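Local coordinates for protein phthiocerol synthesis polyketide synthase type I PpsC (Mycobacterium tuberculosis, PDB 7AHB) that probably loads the extender unit onto the acyl carrier protein through this acyltransferase domain of a polyketide synthase that takes part in phthiocerol synthesis, at residues L179-D182 and A183-E187. Residues are numbered along the deposited sequence; the frame is centred on the assembly and turned at random. Where two conformers were deposited one is given.
Sequences LELD and AEATE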
ATOM      1  N   LEU A 179      10.873 -13.046   1.364  1.00 21.77           N
ATOM      2  CA  LEU A 179      12.088 -13.847   1.263  1.00 21.44           C
ATOM      3  C   LEU A 179      13.254 -12.971   0.818  1.00 21.44           C
ATOM      4  O   LEU A 179      13.084 -12.075  -0.009  1.00 22.53           O
ATOM      5  CB  LEU A 179      11.910 -14.985   0.260  1.00 20.69           C
ATOM      6  CG  LEU A 179      10.559 -15.668   0.149  1.00 20.47           C
ATOM      7  CD1 LEU A 179      10.577 -16.677  -1.010  1.00 20.06           C
ATOM      8  CD2 LEU A 179      10.209 -16.357   1.456  1.00 21.51           C
ATOM      9  N   GLU A 180      14.439 -13.243   1.361  1.00 25.23           N
ATOM     10  CA  GLU A 180      15.653 -12.549   0.949  1.00 26.12           C
ATOM     11  C   GLU A 180      16.220 -13.238  -0.296  1.00 24.73           C
ATOM     12  O   GLU A 180      17.318 -13.780  -0.298  1.00 25.94           O
ATOM     13  CB  GLU A 180      16.665 -12.522   2.083  1.00 28.32           C
ATOM     14  CG  GLU A 180      17.919 -11.712   1.752  1.00 29.52           C
ATOM     15  CD  GLU A 180      19.013 -11.857   2.785  1.00 33.03           C
ATOM     16  OE1 GLU A 180      18.896 -12.724   3.700  1.00 36.30           O
ATOM     17  OE2 GLU A 180      20.027 -11.124   2.678  1.00 36.33           O
ATOM     18  N   LEU A 181      15.399 -13.261  -1.345  1.00 20.79           N
ATOM     19  CA  LEU A 181      15.766 -13.805  -2.644  1.00 20.76           C
ATOM     20  C   LEU A 181      15.287 -12.847  -3.719  1.00 21.59           C
ATOM     21  O   LEU A 181      14.278 -12.162  -3.543  1.00 18.68           O
ATOM     22  CB  LEU A 181      15.148 -15.178  -2.883  1.00 21.06           C
ATOM     23  CG  LEU A 181      15.567 -16.307  -1.941  1.00 22.54           C
ATOM     24  CD1 LEU A 181      14.678 -17.532  -2.158  1.00 22.55           C
ATOM     25  CD2 LEU A 181      17.026 -16.632  -2.117  1.00 22.82           C
ATOM     26  N   ASP A 182      16.019 -12.803  -4.841  1.00 19.80           N
ATOM     27  CA  ASP A 182      15.582 -12.019  -5.985  1.00 19.61           C
ATOM     28  C   ASP A 182      14.484 -12.788  -6.705  1.00 18.88           C
ATOM     29  O   ASP A 182      14.099 -13.892  -6.306  1.00 20.73           O
ATOM     30  CB  ASP A 182      16.770 -11.662  -6.885  1.00 19.81           C
ATOM     31  CG  ASP A 182      17.409 -12.864  -7.581  1.00 20.53           C
ATOM     32  OD1 ASP A 182      16.784 -13.929  -7.718  1.00 20.12           O
ATOM     33  OD2 ASP A 182      18.562 -12.698  -8.053  1.00 21.43           O
ATOM     34  N   ALA A 183      13.942 -12.188  -7.759  1.00 17.65           N
ATOM     35  CA  ALA A 183      12.773 -12.763  -8.408  1.00 17.14           C
ATOM     36  C   ALA A 183      13.079 -14.120  -9.025  1.00 19.56           C
ATOM     37  O   ALA A 183      12.272 -15.037  -8.902  1.00 17.53           O
ATOM     38  CB  ALA A 183      12.238 -11.817  -9.484  1.00 17.30           C
ATOM     39  N   GLU A 184      14.205 -14.255  -9.745  1.00 18.35           N
ATOM     40  CA  GLU A 184      14.470 -15.510 -10.445  1.00 19.65           C
ATOM     41  C   GLU A 184      14.834 -16.621  -9.464  1.00 19.62           C
ATOM     42  O   GLU A 184      14.502 -17.791  -9.692  1.00 19.95           O
ATOM     43  CB  GLU A 184      15.576 -15.328 -11.494  1.00 19.67           C
ATOM     44  CG  GLU A 184      16.911 -14.881 -11.012  1.00 20.40           C
ATOM     45  CD  GLU A 184      17.932 -14.765 -12.176  1.00 24.43           C
ATOM     46  OE1 GLU A 184      17.559 -15.105 -13.333  1.00 24.92           O
ATOM     47  OE2 GLU A 184      19.098 -14.337 -11.950  1.00 23.00           O
ATOM     48  N   ALA A 185      15.534 -16.282  -8.384  1.00 19.98           N
ATOM     49  CA  ALA A 185      15.781 -17.273  -7.337  1.00 21.08           C
ATOM     50  C   ALA A 185      14.471 -17.726  -6.695  1.00 20.15           C
ATOM     51  O   ALA A 185      14.298 -18.914  -6.389  1.00 20.72           O
ATOM     52  CB  ALA A 185      16.720 -16.709  -6.275  1.00 21.55           C
ATOM     53  N   THR A 186      13.510 -16.801  -6.552  1.00 19.16           N
ATOM     54  CA  THR A 186      12.209 -17.152  -5.993  1.00 18.71           C
ATOM     55  C   THR A 186      11.448 -18.065  -6.952  1.00 18.66           C
ATOM     56  O   THR A 186      10.849 -19.061  -6.537  1.00 19.01           O
ATOM     57  CB  THR A 186      11.400 -15.880  -5.696  1.00 17.74           C
ATOM     58  OG1 THR A 186      12.054 -15.093  -4.687  1.00 17.96           O
ATOM     59  CG2 THR A 186      10.006 -16.233  -5.257  1.00 17.34           C
ATOM     60  N   GLU A 187      11.431 -17.734  -8.245  1.00 18.36           N
ATOM     61  CA  GLU A 187      10.761 -18.609  -9.206  0.54 18.72           C
ATOM     62  C   GLU A 187      11.389 -19.998  -9.206  1.00 19.60           C
ATOM     63  O   GLU A 187      10.696 -21.003  -9.403  1.00 20.00           O
ATOM     64  CB  GLU A 187      10.806 -17.983 -10.600  0.54 19.28           C
ATOM     65  CG  GLU A 187       9.983 -16.690 -10.689  0.54 18.13           C
ATOM     66  CD  GLU A 187      10.199 -15.932 -11.978  0.54 19.96           C
ATOM     67  OE1 GLU A 187       9.280 -15.173 -12.363  0.54 19.59           O
ATOM     68  OE2 GLU A 187      11.285 -16.074 -12.593  0.54 17.82           O
TER
HETATM   69  O   HOH W   1      19.738 -14.636  -9.450  1.00 16.73           O
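Asp182 is the N-cap of helix 183-189, and its carboxylate folds over the first turn to accept from Ala185 N. With chi1 at 67°, its CG sits between the backbone N and the carbonyl carbon, which brings OD1 to 2.7 Å from Ala185 N; that N-H points at OD1 nearly along the CG-OD1 bond, 163° at the hydrogen. The fit is close, for Ala185 CB lies 3.1 Å from the same OD1. The carbonyl of Asp182 begins the helical bonding: its O takes Thr186 N at 3.0 Å and Thr186 OG1 at 2.9 Å, the two donors arriving from opposite faces of the carbonyl plane. The hydroxyl stands well above that plane, turned back toward the carbonyl of Asp182, OG1 lying anti to the carbonyl carbon of Thr186 and beside its backbone N. There it also meets Leu181 CB, which rests on Ala185 CB as well. This turn joins strand 175-179 of the antiparallel sheet to the helix, and Thr186, buried, packs against Thr207 and Ile209 of the neighbouring strand 207-211. On the outer side, Glu184 reaches out fully extended beyond CG, its carboxylate plane turned 56° from that of Asp182. The two negative groups probably repel each other mildly, but one water links them, donating to Asp182 OD2 at 2.7 Å and to Glu184 OE2 at 2.6 Å.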